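Local coordinates for protein alpha,alpha-trehalose-phosphate synthase (UDP-forming) (PDB 5HXA) that is an enzyme of glycosyltransferase family 20, probably built on the two-domain GT-B fold, at residues 10-15 against 132-137; 112-117 against 141-146; 188-193 against 458-463; 266-271 against 301-306; 280-285 against 363-368. One frame throughout, in Å; residues are numbered along the deposited sequence.

Contact 1. Residues 10-15 against 132-137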
# COMPACT_ATOMS: atom_id res chain seq x y z
N SER A 10 2.14 -22.09 -36.40
CA SER A 10 3.00 -22.15 -35.23
C SER A 10 2.37 -22.99 -34.13
O SER A 10 1.19 -22.83 -33.82
CB SER A 10 3.26 -20.74 -34.70
OG SER A 10 4.11 -20.00 -35.57
N ARG A 11 3.16 -23.87 -33.53
CA ARG A 11 2.76 -24.46 -32.27
C ARG A 11 2.67 -23.37 -31.21
O ARG A 11 3.55 -22.50 -31.11
CB ARG A 11 3.75 -25.52 -31.81
CG ARG A 11 3.79 -26.79 -32.63
CD ARG A 11 4.62 -27.81 -31.88
NE ARG A 11 5.87 -27.24 -31.40
CZ ARG A 11 6.79 -27.91 -30.72
NH1 ARG A 11 6.61 -29.19 -30.44
NH2 ARG A 11 7.91 -27.30 -30.33
N LEU A 12 1.61 -23.41 -30.41
CA LEU A 12 1.56 -22.62 -29.19
C LEU A 12 2.22 -23.39 -28.06
O LEU A 12 1.87 -24.55 -27.80
CB LEU A 12 0.12 -22.27 -28.81
CG LEU A 12 -0.02 -21.61 -27.43
CD1 LEU A 12 0.64 -20.22 -27.41
CD2 LEU A 12 -1.49 -21.51 -27.04
N ILE A 13 3.19 -22.76 -27.39
CA ILE A 13 3.84 -23.31 -26.21
C ILE A 13 3.32 -22.53 -25.01
O ILE A 13 3.59 -21.33 -24.89
CB ILE A 13 5.37 -23.22 -26.30
CG1 ILE A 13 5.88 -23.71 -27.67
CG2 ILE A 13 6.03 -23.97 -25.16
CD1 ILE A 13 5.50 -25.15 -28.01
N VAL A 14 2.57 -23.18 -24.12
CA VAL A 14 2.09 -22.55 -22.90
C VAL A 14 3.03 -22.93 -21.76
O VAL A 14 3.39 -24.10 -21.60
CB VAL A 14 0.64 -22.96 -22.58
CG1 VAL A 14 0.24 -22.44 -21.20
CG2 VAL A 14 -0.31 -22.40 -23.63
N VAL A 15 3.43 -21.93 -20.97
CA VAL A 15 4.32 -22.14 -19.82
C VAL A 15 3.62 -21.59 -18.58
O VAL A 15 3.25 -20.41 -18.53
CB VAL A 15 5.69 -21.46 -20.02
CG1 VAL A 15 6.59 -21.71 -18.82
CG2 VAL A 15 6.35 -21.96 -21.30
N ASP A 132 9.52 -22.06 -35.15
CA ASP A 132 8.25 -21.41 -35.45
C ASP A 132 7.35 -21.22 -34.24
O ASP A 132 6.32 -20.55 -34.36
CB ASP A 132 7.48 -22.21 -36.51
CG ASP A 132 8.09 -22.10 -37.88
OD1 ASP A 132 8.80 -21.10 -38.13
OD2 ASP A 132 7.85 -23.00 -38.70
N ASP A 133 7.69 -21.82 -33.09
CA ASP A 133 6.80 -21.76 -31.94
C ASP A 133 6.58 -20.32 -31.48
O ASP A 133 7.46 -19.47 -31.60
CB ASP A 133 7.37 -22.55 -30.76
CG ASP A 133 7.60 -24.01 -31.09
OD1 ASP A 133 7.00 -24.52 -32.06
OD2 ASP A 133 8.38 -24.64 -30.35
N ILE A 134 5.40 -20.06 -30.93
CA ILE A 134 5.16 -18.88 -30.11
C ILE A 134 4.94 -19.35 -28.68
O ILE A 134 4.35 -20.42 -28.46
CB ILE A 134 3.97 -18.04 -30.62
CG1 ILE A 134 2.67 -18.84 -30.56
CG2 ILE A 134 4.28 -17.53 -32.04
CD1 ILE A 134 1.44 -18.08 -31.05
N ILE A 135 5.42 -18.57 -27.72
CA ILE A 135 5.47 -18.98 -26.32
C ILE A 135 4.63 -18.01 -25.50
O ILE A 135 4.80 -16.79 -25.61
CB ILE A 135 6.92 -19.02 -25.80
CG1 ILE A 135 7.77 -19.94 -26.69
CG2 ILE A 135 6.97 -19.48 -24.35
CD1 ILE A 135 9.27 -19.75 -26.49
N TRP A 136 3.73 -18.56 -24.67
CA TRP A 136 2.83 -17.78 -23.82
C TRP A 136 3.05 -18.20 -22.37
O TRP A 136 2.70 -19.32 -21.98
CB TRP A 136 1.37 -17.98 -24.23
CG TRP A 136 0.38 -17.06 -23.56
CD1 TRP A 136 0.64 -16.04 -22.69
CD2 TRP A 136 -1.05 -17.09 -23.72
NE1 TRP A 136 -0.54 -15.43 -22.29
CE2 TRP A 136 -1.59 -16.06 -22.92
CE3 TRP A 136 -1.93 -17.88 -24.48
CZ2 TRP A 136 -2.96 -15.80 -22.85
CZ3 TRP A 136 -3.29 -17.63 -24.40
CH2 TRP A 136 -3.80 -16.60 -23.59
N VAL A 137 3.63 -17.31 -21.57
CA VAL A 137 4.02 -17.58 -20.18
C VAL A 137 3.01 -16.92 -19.24
O VAL A 137 2.56 -15.80 -19.50
CB VAL A 137 5.44 -17.07 -19.92
CG1 VAL A 137 5.88 -17.36 -18.48
CG2 VAL A 137 6.43 -17.66 -20.94
O HOH W 1 5.99 -24.37 -34.37
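Arg11 holds Asp133 side-on with two nitrogens, one to each carboxylate oxygen. NE reaches OD1 of Asp133 from above the carboxylate plane, whereas NH2 meets OD2 on its syn side at 2.7 Å; both oxygens lie close to the guanidinium plane, yet the two planes are turned 38° apart. The bend of the arginine chain at chi3 (-47°) swings the guanidinium round to lie alongside the aspartate. A water joins the same pair, accepting from Arg11 N and donating to Asp133 OD1, and at the loop end Ser10 OG donates to Asp132 O over 2.6 Å.

Backbone bonds follow: Ile134 N to Arg11 O, Ile13 N to Ile134 O, Trp136 N to Ile13 O at 2.8 Å, and Val15 N to Trp136 O. This ladder, with strand axes 22° apart, pairs neighbouring parallel strands 12-16 and 134-138 of the Rossmann-like N-terminal half of a GT-B enzyme.

Apolar contacts lie on both faces. Leu12 CD1 rests 4.0 Å from Trp136 CB, on the face covered by helices 32-43 and 449-461, where the indole stacks with Phe456. On the other, Val15 and Ile135 lie side by side, CG2 to CG2 4.0 Å. The Ile13 side chain crosses that of Asp133, CG1 3.6 Å from CB.

Contact 2. Residues 112-117 against 141-146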
# COMPACT_ATOMS: atom_id res chain seq x y z
N ALA A 112 17.44 -15.82 -5.13
CA ALA A 112 18.40 -16.53 -5.97
C ALA A 112 17.81 -17.84 -6.49
O ALA A 112 18.02 -18.19 -7.66
CB ALA A 112 19.69 -16.81 -5.19
N GLY A 113 17.08 -18.57 -5.65
CA GLY A 113 16.44 -19.79 -6.11
C GLY A 113 15.34 -19.53 -7.12
O GLY A 113 15.17 -20.28 -8.08
N TYR A 114 14.57 -18.46 -6.91
CA TYR A 114 13.58 -18.02 -7.88
C TYR A 114 14.21 -17.81 -9.26
O TYR A 114 13.69 -18.28 -10.28
CB TYR A 114 12.92 -16.74 -7.37
CG TYR A 114 11.90 -16.06 -8.26
CD1 TYR A 114 10.56 -16.43 -8.23
CD2 TYR A 114 12.27 -15.00 -9.09
CE1 TYR A 114 9.62 -15.78 -9.03
CE2 TYR A 114 11.33 -14.35 -9.89
CZ TYR A 114 10.01 -14.74 -9.85
OH TYR A 114 9.07 -14.10 -10.63
N GLN A 115 15.35 -17.11 -9.30
CA GLN A 115 16.06 -16.93 -10.56
C GLN A 115 16.61 -18.25 -11.08
O GLN A 115 16.54 -18.54 -12.28
CB GLN A 115 17.19 -15.91 -10.39
CG GLN A 115 16.71 -14.46 -10.18
CD GLN A 115 16.14 -13.83 -11.46
OE1 GLN A 115 16.26 -14.40 -12.55
NE2 GLN A 115 15.53 -12.65 -11.34
N ARG A 116 17.14 -19.09 -10.18
CA ARG A 116 17.72 -20.37 -10.60
C ARG A 116 16.65 -21.28 -11.21
O ARG A 116 16.90 -21.93 -12.23
CB ARG A 116 18.40 -21.06 -9.42
CG ARG A 116 19.14 -22.34 -9.80
CD ARG A 116 19.76 -23.03 -8.57
NE ARG A 116 18.76 -23.35 -7.55
CZ ARG A 116 18.65 -22.73 -6.38
NH1 ARG A 116 19.50 -21.75 -6.05
NH2 ARG A 116 17.71 -23.09 -5.52
N VAL A 117 15.47 -21.33 -10.60
CA VAL A 117 14.42 -22.19 -11.14
C VAL A 117 13.96 -21.68 -12.50
O VAL A 117 13.77 -22.46 -13.44
CB VAL A 117 13.26 -22.31 -10.14
CG1 VAL A 117 12.01 -22.87 -10.82
CG2 VAL A 117 13.67 -23.20 -8.97
N HIS A 141 5.11 -16.18 -10.91
CA HIS A 141 6.23 -17.08 -10.67
C HIS A 141 7.30 -16.97 -11.75
O HIS A 141 8.45 -17.36 -11.50
CB HIS A 141 5.75 -18.53 -10.60
CG HIS A 141 4.47 -18.73 -9.86
ND1 HIS A 141 3.24 -18.48 -10.43
CD2 HIS A 141 4.22 -19.15 -8.59
CE1 HIS A 141 2.29 -18.75 -9.54
NE2 HIS A 141 2.86 -19.16 -8.43
N LEU A 142 6.95 -16.44 -12.93
CA LEU A 142 7.77 -16.56 -14.13
C LEU A 142 8.12 -15.19 -14.73
O LEU A 142 8.35 -15.08 -15.94
CB LEU A 142 7.04 -17.44 -15.16
CG LEU A 142 6.77 -18.87 -14.65
CD1 LEU A 142 5.81 -19.64 -15.55
CD2 LEU A 142 8.09 -19.63 -14.51
N LEU A 143 8.16 -14.14 -13.91
CA LEU A 143 8.55 -12.82 -14.41
C LEU A 143 9.85 -12.82 -15.21
O LEU A 143 9.88 -12.15 -16.26
CB LEU A 143 8.66 -11.82 -13.24
CG LEU A 143 7.37 -11.53 -12.47
CD1 LEU A 143 7.68 -10.61 -11.29
CD2 LEU A 143 6.32 -10.92 -13.38
N PRO A 144 10.93 -13.48 -14.81
CA PRO A 144 12.18 -13.39 -15.58
C PRO A 144 12.36 -14.47 -16.64
O PRO A 144 13.45 -14.55 -17.22
CB PRO A 144 13.25 -13.52 -14.49
CG PRO A 144 12.64 -14.39 -13.47
CD PRO A 144 11.15 -14.17 -13.52
N PHE A 145 11.32 -15.25 -16.94
CA PHE A 145 11.46 -16.42 -17.80
C PHE A 145 11.85 -16.03 -19.23
O PHE A 145 12.67 -16.71 -19.86
CB PHE A 145 10.16 -17.22 -17.80
CG PHE A 145 10.27 -18.59 -18.39
CD1 PHE A 145 10.88 -19.63 -17.69
CD2 PHE A 145 9.78 -18.85 -19.66
CE1 PHE A 145 11.00 -20.90 -18.24
CE2 PHE A 145 9.89 -20.12 -20.23
CZ PHE A 145 10.49 -21.15 -19.52
N ALA A 146 11.28 -14.95 -19.77
CA ALA A 146 11.65 -14.55 -21.12
C ALA A 146 13.11 -14.10 -21.19
O ALA A 146 13.80 -14.37 -22.17
CB ALA A 146 10.73 -13.44 -21.64
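The hydroxyl of Tyr114 is held from the 141-146 side by a weak bond, Leu143 N donating to OH over 3.4 Å at an N-H...O angle of 138°; its stronger partner is the carbonyl of Tyr140, just before that segment. With CG anti to the backbone N (chi1 177°), the phenol extends from helix 108-126 to the type I beta turn Leu142-Phe145, where Pro144 is the N-cap of helix 145-151. The two helices precede and follow strand 134-138 in the N-terminal half of the GT-B fold.

Residues before and in the turn meet the ring obliquely. CE1 of Tyr114 comes within 3.2 Å of His141 O, and CE2 lies 3.6 Å from Pro144 CD. Leu143 CB sits 3.5 Å from the Tyr114 hydroxyl oxygen. One helical position on, Gln115 bends at chi2 (-72°), which lays its amide across the proline ring with OE1 3.7 Å from Pro144 CB, while NE2 bonds to Tyr111 OH.

Phe88 and Leu93 of helix 78-97 and Leu181 of helix 178-185 also touch the buried phenol. Between the two segments, the long, bent bond suggests that packing of the ring on Pro144 and His141 O probably matters as much as the hydrogen bond.

Contact 3. Residues 188-193 against 458-463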
# COMPACT_ATOMS: atom_id res chain seq x y z
N TYR A 188 10.05 -9.96 -22.77
CA TYR A 188 8.82 -10.39 -23.44
C TYR A 188 8.49 -9.46 -24.60
O TYR A 188 8.67 -8.24 -24.51
CB TYR A 188 7.65 -10.42 -22.44
CG TYR A 188 7.70 -11.55 -21.42
CD1 TYR A 188 7.37 -12.86 -21.79
CD2 TYR A 188 8.06 -11.32 -20.09
CE1 TYR A 188 7.41 -13.91 -20.87
CE2 TYR A 188 8.10 -12.36 -19.16
CZ TYR A 188 7.79 -13.65 -19.56
OH TYR A 188 7.84 -14.68 -18.65
N ASP A 189 7.96 -10.04 -25.68
CA ASP A 189 7.47 -9.25 -26.81
C ASP A 189 6.09 -8.66 -26.54
O ASP A 189 5.77 -7.59 -27.06
CB ASP A 189 7.39 -10.10 -28.08
CG ASP A 189 8.74 -10.57 -28.55
OD1 ASP A 189 9.57 -9.70 -28.90
OD2 ASP A 189 8.97 -11.80 -28.56
N VAL A 190 5.26 -9.35 -25.77
CA VAL A 190 3.91 -8.90 -25.42
C VAL A 190 3.73 -9.12 -23.92
O VAL A 190 4.04 -10.20 -23.40
CB VAL A 190 2.82 -9.66 -26.21
CG1 VAL A 190 1.41 -9.16 -25.82
CG2 VAL A 190 3.06 -9.54 -27.73
N ILE A 191 3.23 -8.10 -23.22
CA ILE A 191 2.88 -8.23 -21.81
C ILE A 191 1.42 -7.85 -21.66
O ILE A 191 1.01 -6.75 -22.05
CB ILE A 191 3.77 -7.36 -20.91
CG1 ILE A 191 5.24 -7.78 -20.99
CG2 ILE A 191 3.28 -7.46 -19.46
CD1 ILE A 191 6.15 -6.91 -20.12
N GLY A 192 0.64 -8.76 -21.08
CA GLY A 192 -0.77 -8.52 -20.81
C GLY A 192 -1.03 -8.45 -19.31
O GLY A 192 -0.44 -9.20 -18.53
N PHE A 193 -1.92 -7.54 -18.93
CA PHE A 193 -2.39 -7.37 -17.56
C PHE A 193 -3.91 -7.48 -17.54
O PHE A 193 -4.57 -7.44 -18.58
CB PHE A 193 -1.97 -6.00 -16.99
CG PHE A 193 -0.48 -5.80 -16.90
CD1 PHE A 193 0.25 -6.33 -15.84
CD2 PHE A 193 0.20 -5.05 -17.85
CE1 PHE A 193 1.62 -6.13 -15.74
CE2 PHE A 193 1.57 -4.83 -17.76
CZ PHE A 193 2.28 -5.38 -16.71
N ALA A 458 -3.48 -12.98 -31.07
CA ALA A 458 -3.29 -12.20 -32.30
C ALA A 458 -2.15 -11.20 -32.13
O ALA A 458 -1.36 -11.00 -33.06
CB ALA A 458 -4.57 -11.48 -32.68
N ASP A 459 -2.04 -10.57 -30.96
CA ASP A 459 -0.91 -9.68 -30.72
C ASP A 459 0.41 -10.45 -30.71
O ASP A 459 1.41 -9.98 -31.25
CB ASP A 459 -1.09 -8.92 -29.40
CG ASP A 459 -2.16 -7.85 -29.48
OD1 ASP A 459 -2.52 -7.46 -30.61
OD2 ASP A 459 -2.66 -7.39 -28.43
N LEU A 460 0.41 -11.65 -30.11
CA LEU A 460 1.64 -12.45 -30.08
C LEU A 460 2.05 -12.90 -31.47
O LEU A 460 3.24 -12.95 -31.79
CB LEU A 460 1.45 -13.65 -29.15
CG LEU A 460 2.70 -14.53 -28.92
CD1 LEU A 460 3.85 -13.69 -28.37
CD2 LEU A 460 2.38 -15.69 -27.98
N ARG A 461 1.08 -13.22 -32.33
CA ARG A 461 1.40 -13.60 -33.71
C ARG A 461 1.72 -12.41 -34.59
O ARG A 461 2.14 -12.61 -35.74
CB ARG A 461 0.24 -14.39 -34.32
CG ARG A 461 -0.03 -15.71 -33.62
CD ARG A 461 -1.17 -16.49 -34.26
NE ARG A 461 -1.31 -17.82 -33.66
CZ ARG A 461 -2.40 -18.25 -33.02
NH1 ARG A 461 -3.46 -17.47 -32.91
NH2 ARG A 461 -2.42 -19.47 -32.50
N ASN A 462 1.54 -11.19 -34.11
CA ASN A 462 1.87 -9.98 -34.86
C ASN A 462 3.29 -9.49 -34.58
O ASN A 462 3.71 -8.47 -35.14
CB ASN A 462 0.86 -8.88 -34.54
CG ASN A 462 0.96 -7.70 -35.50
OD1 ASN A 462 0.85 -7.86 -36.71
ND2 ASN A 462 1.17 -6.50 -34.95
N VAL A 463 4.04 -10.18 -33.71
CA VAL A 463 5.37 -9.71 -33.33
C VAL A 463 6.37 -9.93 -34.46
O VAL A 463 7.11 -9.02 -34.83
CB VAL A 463 5.82 -10.41 -32.04
CG1 VAL A 463 7.30 -10.11 -31.76
CG2 VAL A 463 4.92 -9.98 -30.88
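Val190 and Val463 meet methyl to methyl, CG2 to CG2 at 3.7 Å, their side chains crossing obliquely. Followed outward, Val190 points its CB toward the end of helix 449-461 and divides there. CG1 stands anti to the backbone N (chi1 180°) and stays 4.4 Å from Asp459 CB. CG2, the branch beside the backbone N, makes the closer contacts: besides Val463 it has Asp459 O at 3.9 Å and Leu460 CD1 at 4.3 Å.

The contact fastens the C-terminal helix onto the sheet of the N-terminal half, where the start of strand 190-193 meets the end of helix 449-461 and the residues just after it. A last helix that crosses back to the first domain is a feature of GT-B enzymes, and 264 residues separate the two segments here.

Asp189 provides the second meeting point, crossing Val463 at about a right angle. Its CB is 3.7 Å from Val463 CG2, and its carboxyl carbon CG is 3.5 Å from Val463 CG1, so the valine methyls lie against the carboxylate as well as CB, a purely van der Waals contact. The charge is met elsewhere: Asp189 OD2 forms a salt bridge with Arg150 and accepts from Ile158 N. Asp459 bonds through OD2 to Tyr232 OH.

Contact 4. Residues 266-271 against 301-306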
# COMPACT_ATOMS: atom_id res chain seq x y z
N LEU A 266 -30.62 -16.10 0.90
CA LEU A 266 -29.27 -16.64 1.00
C LEU A 266 -28.26 -15.67 0.38
O LEU A 266 -28.37 -15.32 -0.80
CB LEU A 266 -29.19 -18.00 0.28
CG LEU A 266 -27.82 -18.63 0.04
CD1 LEU A 266 -27.09 -18.82 1.36
CD2 LEU A 266 -27.99 -19.97 -0.69
N ILE A 267 -27.28 -15.25 1.18
CA ILE A 267 -26.13 -14.50 0.69
C ILE A 267 -24.97 -15.47 0.56
O ILE A 267 -24.60 -16.13 1.53
CB ILE A 267 -25.75 -13.34 1.63
CG1 ILE A 267 -26.94 -12.42 1.88
CG2 ILE A 267 -24.58 -12.55 1.03
CD1 ILE A 267 -26.68 -11.40 3.01
N MET A 268 -24.39 -15.58 -0.63
CA MET A 268 -23.36 -16.56 -0.90
C MET A 268 -22.03 -15.86 -1.13
O MET A 268 -21.94 -14.92 -1.92
CB MET A 268 -23.75 -17.42 -2.11
CG MET A 268 -22.66 -18.37 -2.55
SD MET A 268 -22.44 -19.67 -1.33
CE MET A 268 -23.97 -20.57 -1.54
N SER A 269 -20.99 -16.35 -0.45
CA SER A 269 -19.65 -15.79 -0.53
C SER A 269 -18.68 -16.95 -0.65
O SER A 269 -18.71 -17.88 0.17
CB SER A 269 -19.38 -14.93 0.71
OG SER A 269 -18.04 -14.49 0.78
N VAL A 270 -17.86 -16.96 -1.71
CA VAL A 270 -16.94 -18.06 -1.97
C VAL A 270 -15.58 -17.46 -2.28
O VAL A 270 -15.45 -16.66 -3.21
CB VAL A 270 -17.42 -18.94 -3.14
CG1 VAL A 270 -16.44 -20.10 -3.39
CG2 VAL A 270 -18.83 -19.48 -2.90
N ASP A 271 -14.56 -17.81 -1.50
CA ASP A 271 -13.23 -17.37 -1.87
C ASP A 271 -12.19 -18.18 -1.10
O ASP A 271 -12.45 -18.79 -0.07
CB ASP A 271 -13.03 -15.86 -1.65
CG ASP A 271 -12.88 -15.08 -2.97
OD1 ASP A 271 -12.17 -15.57 -3.88
OD2 ASP A 271 -13.48 -13.99 -3.12
N SER A 301 -29.39 -15.72 5.73
CA SER A 301 -28.16 -16.33 6.20
C SER A 301 -27.03 -16.01 5.25
O SER A 301 -27.23 -15.82 4.04
CB SER A 301 -28.27 -17.85 6.33
OG SER A 301 -29.38 -18.21 7.13
N LEU A 302 -25.82 -15.97 5.80
CA LEU A 302 -24.60 -15.84 5.01
C LEU A 302 -23.91 -17.19 4.97
O LEU A 302 -23.52 -17.73 6.01
CB LEU A 302 -23.68 -14.79 5.62
CG LEU A 302 -22.28 -14.71 5.04
CD1 LEU A 302 -22.33 -14.28 3.55
CD2 LEU A 302 -21.44 -13.74 5.87
N VAL A 303 -23.74 -17.74 3.77
CA VAL A 303 -22.90 -18.92 3.60
C VAL A 303 -21.55 -18.45 3.09
O VAL A 303 -21.48 -17.74 2.07
CB VAL A 303 -23.54 -19.95 2.65
CG1 VAL A 303 -22.52 -21.03 2.29
CG2 VAL A 303 -24.76 -20.60 3.32
N GLN A 304 -20.48 -18.80 3.80
CA GLN A 304 -19.11 -18.54 3.37
C GLN A 304 -18.45 -19.88 3.11
O GLN A 304 -18.23 -20.65 4.05
CB GLN A 304 -18.31 -17.76 4.41
CG GLN A 304 -16.82 -17.66 4.03
CD GLN A 304 -16.62 -16.68 2.87
OE1 GLN A 304 -17.02 -15.52 2.96
NE2 GLN A 304 -16.02 -17.14 1.78
N ILE A 305 -18.13 -20.14 1.85
CA ILE A 305 -17.31 -21.28 1.47
C ILE A 305 -15.88 -20.79 1.31
O ILE A 305 -15.63 -19.86 0.53
CB ILE A 305 -17.84 -21.93 0.18
CG1 ILE A 305 -19.24 -22.51 0.45
CG2 ILE A 305 -16.88 -23.00 -0.31
CD1 ILE A 305 -20.03 -22.81 -0.81
N ALA A 306 -14.95 -21.39 2.04
CA ALA A 306 -13.55 -20.95 2.01
C ALA A 306 -12.68 -22.19 1.94
O ALA A 306 -12.29 -22.76 2.96
CB ALA A 306 -13.21 -20.10 3.24
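Ile267 and Leu302 are paired in register on adjacent parallel strands, the two arms of a right-handed beta-alpha-beta crossover in which helix 279-292 links strand 265-270 to strand 300-305. The unit belongs to the Rossmann-like C-terminal half of the GT-B fold, and the short strand axes run 4.7 Å apart at 14°.

The backbone ladder has five rungs: Ile267 N to Ser301 O, Val303 N to Ile267 O, Ser269 N to Val303 O, Ile305 N to Ser269 O, and Asp271 N to Ile305 O.

Apolar contacts fill both faces. Leu266 CD1 presses on Val303 CG2 at 3.5 Å; beside it the Met268 chain, bent at chi2 (70°) and chi3, brings SD within 3.9 Å of Val303 CG1 and 4.0 Å of Ile305 CD1. On the other face Ile267 CG2 meets Leu302 CD1 at 3.8 Å, under Phe286 of the connecting helix.

Polar side chains on that second face are tied in as well. Ser269 OG donates to Gln304 OE1 over 2.6 Å, tilted 34° from the amide carbonyl plane. Ile305 O accepts twice, from Asp271 N and, from above its carbonyl plane, from Gln304 NE2 at 3.0 Å.

Contact 5. Residues 280-285 against 363-368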
# COMPACT_ATOMS: atom_id res chain seq x y z
N VAL A 280 -12.96 -11.11 6.82
CA VAL A 280 -13.37 -10.51 8.09
C VAL A 280 -14.29 -9.31 7.85
O VAL A 280 -15.33 -9.16 8.51
CB VAL A 280 -12.14 -10.09 8.92
CG1 VAL A 280 -12.56 -9.17 10.05
CG2 VAL A 280 -11.43 -11.33 9.49
N GLU A 281 -13.94 -8.45 6.89
CA GLU A 281 -14.79 -7.32 6.57
C GLU A 281 -16.13 -7.78 6.03
O GLU A 281 -17.17 -7.18 6.32
CB GLU A 281 -14.09 -6.40 5.55
CG GLU A 281 -12.88 -5.62 6.11
CD GLU A 281 -11.59 -6.44 6.17
OE1 GLU A 281 -11.61 -7.64 5.81
OE2 GLU A 281 -10.56 -5.88 6.59
N ARG A 282 -16.14 -8.84 5.21
CA ARG A 282 -17.40 -9.38 4.73
C ARG A 282 -18.31 -9.78 5.89
O ARG A 282 -19.50 -9.45 5.89
CB ARG A 282 -17.16 -10.57 3.80
CG ARG A 282 -17.20 -10.17 2.35
CD ARG A 282 -16.96 -11.33 1.46
NE ARG A 282 -15.74 -11.14 0.70
CZ ARG A 282 -15.41 -11.90 -0.32
NH1 ARG A 282 -16.23 -12.88 -0.69
NH2 ARG A 282 -14.28 -11.68 -0.98
N PHE A 283 -17.75 -10.50 6.87
CA PHE A 283 -18.55 -10.90 8.04
C PHE A 283 -19.03 -9.69 8.82
O PHE A 283 -20.18 -9.64 9.27
CB PHE A 283 -17.73 -11.80 8.97
CG PHE A 283 -17.48 -13.20 8.45
CD1 PHE A 283 -17.74 -13.53 7.14
CD2 PHE A 283 -16.97 -14.17 9.30
CE1 PHE A 283 -17.51 -14.83 6.67
CE2 PHE A 283 -16.74 -15.48 8.84
CZ PHE A 283 -17.00 -15.80 7.52
N GLN A 284 -18.15 -8.70 9.01
CA GLN A 284 -18.51 -7.54 9.82
C GLN A 284 -19.59 -6.69 9.17
O GLN A 284 -20.43 -6.11 9.87
CB GLN A 284 -17.26 -6.72 10.12
CG GLN A 284 -16.39 -7.39 11.19
CD GLN A 284 -15.09 -6.66 11.42
OE1 GLN A 284 -14.76 -5.71 10.71
NE2 GLN A 284 -14.34 -7.11 12.42
N ALA A 285 -19.58 -6.57 7.84
CA ALA A 285 -20.65 -5.81 7.19
C ALA A 285 -21.97 -6.57 7.23
O ALA A 285 -23.04 -5.95 7.30
CB ALA A 285 -20.28 -5.47 5.74
N VAL A 363 -28.14 -13.35 -3.22
CA VAL A 363 -27.10 -12.31 -3.24
C VAL A 363 -25.76 -12.99 -3.43
O VAL A 363 -25.48 -14.00 -2.77
CB VAL A 363 -27.08 -11.47 -1.96
CG1 VAL A 363 -25.99 -10.37 -2.05
CG2 VAL A 363 -28.46 -10.83 -1.71
N GLY A 364 -24.95 -12.47 -4.35
CA GLY A 364 -23.57 -12.90 -4.51
C GLY A 364 -22.67 -11.83 -3.92
O GLY A 364 -22.72 -10.68 -4.35
N TYR A 365 -21.89 -12.20 -2.92
CA TYR A 365 -21.18 -11.26 -2.04
C TYR A 365 -19.69 -11.40 -2.34
O TYR A 365 -19.02 -12.28 -1.80
CB TYR A 365 -21.53 -11.58 -0.58
CG TYR A 365 -21.14 -10.58 0.50
CD1 TYR A 365 -20.73 -9.27 0.20
CD2 TYR A 365 -21.20 -10.96 1.83
CE1 TYR A 365 -20.38 -8.38 1.24
CE2 TYR A 365 -20.88 -10.09 2.86
CZ TYR A 365 -20.47 -8.81 2.57
OH TYR A 365 -20.16 -8.01 3.63
N VAL A 366 -19.18 -10.53 -3.23
CA VAL A 366 -17.84 -10.68 -3.77
C VAL A 366 -17.07 -9.37 -3.59
O VAL A 366 -17.01 -8.55 -4.51
CB VAL A 366 -17.88 -11.09 -5.27
CG1 VAL A 366 -16.48 -11.42 -5.76
CG2 VAL A 366 -18.81 -12.31 -5.48
N THR A 367 -16.49 -9.15 -2.41
CA THR A 367 -15.91 -7.85 -2.07
C THR A 367 -14.47 -7.99 -1.58
O THR A 367 -14.14 -7.54 -0.47
CB THR A 367 -16.78 -7.12 -1.05
OG1 THR A 367 -16.91 -7.91 0.14
CG2 THR A 367 -18.16 -6.88 -1.62
N PRO A 368 -13.58 -8.56 -2.39
CA PRO A 368 -12.17 -8.64 -1.99
C PRO A 368 -11.56 -7.25 -1.84
O PRO A 368 -11.95 -6.29 -2.50
CB PRO A 368 -11.51 -9.42 -3.13
CG PRO A 368 -12.37 -9.12 -4.33
CD PRO A 368 -13.77 -9.05 -3.78
O HOH W 2 -17.48 -14.25 -2.88
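Chi1 of Tyr365 at -168° sets its CG anti to the backbone N and sends the phenol toward helix 279-292, while an extended chi2 (179°) and a bend at chi3 (-116°) carry Arg282 from the helix toward Thr367, in the opposite sense to the tyrosine. The two side chains therefore slide past each other. Their overlap is a CH-pi contact: Arg282 CG stands over one face of the Tyr365 ring, 3.7 Å from its centroid. Beyond the ring, Tyr365 OH donates to Arg282 O over 2.8 Å, in the carbonyl plane on a lone pair, and Ala285 CB packs 3.3 Å from that hydroxyl oxygen.

Farther out, one face of the guanidinium lies over the backbone, with Thr367 N, buried and without a partner, 3.5 Å above the plane near its centre. Thr367 OG1 touches Arg282 CG at 3.2 Å. A water donates to Tyr365 O at 2.7 Å and accepts a weak bond from Arg282 NH1.

The pairing sets a helix of the C-terminal Rossmann-like half against the C-terminal end of the inner strand 363-366, where it passes into its loop. Arg282 NH1 also bonds to Ser269 OG, and NH2 bonds to Lys277 O and forms a salt bridge with Asp271. The buried arginine thus divides its work: CG packs over the aromatic ring, while the charged end is probably balanced by Asp271.

Contacts 1, 2 and 3 lie in the N-terminal half of the GT-B fold, contacts 4 and 5 in the other, about 39 Å from contact 1 between centres. Contacts 1 and 4 are matching parallel-strand pairings, rich in backbone bonds; contact 1 adds a salt bridge at its partly exposed loop end, whereas contact 4 is wholly buried. Contacts 2 and 5 are buried too, but each sets a helix against a strand's exit region through a tyrosine. Contact 3, partly buried, has no hydrogen bond across it. Tyr188 ties it to contacts 1 and 2. Helix 279-292 of contact 5 connects the two strands of contact 4, and strands 265-270 and 363-366 are sheet neighbours.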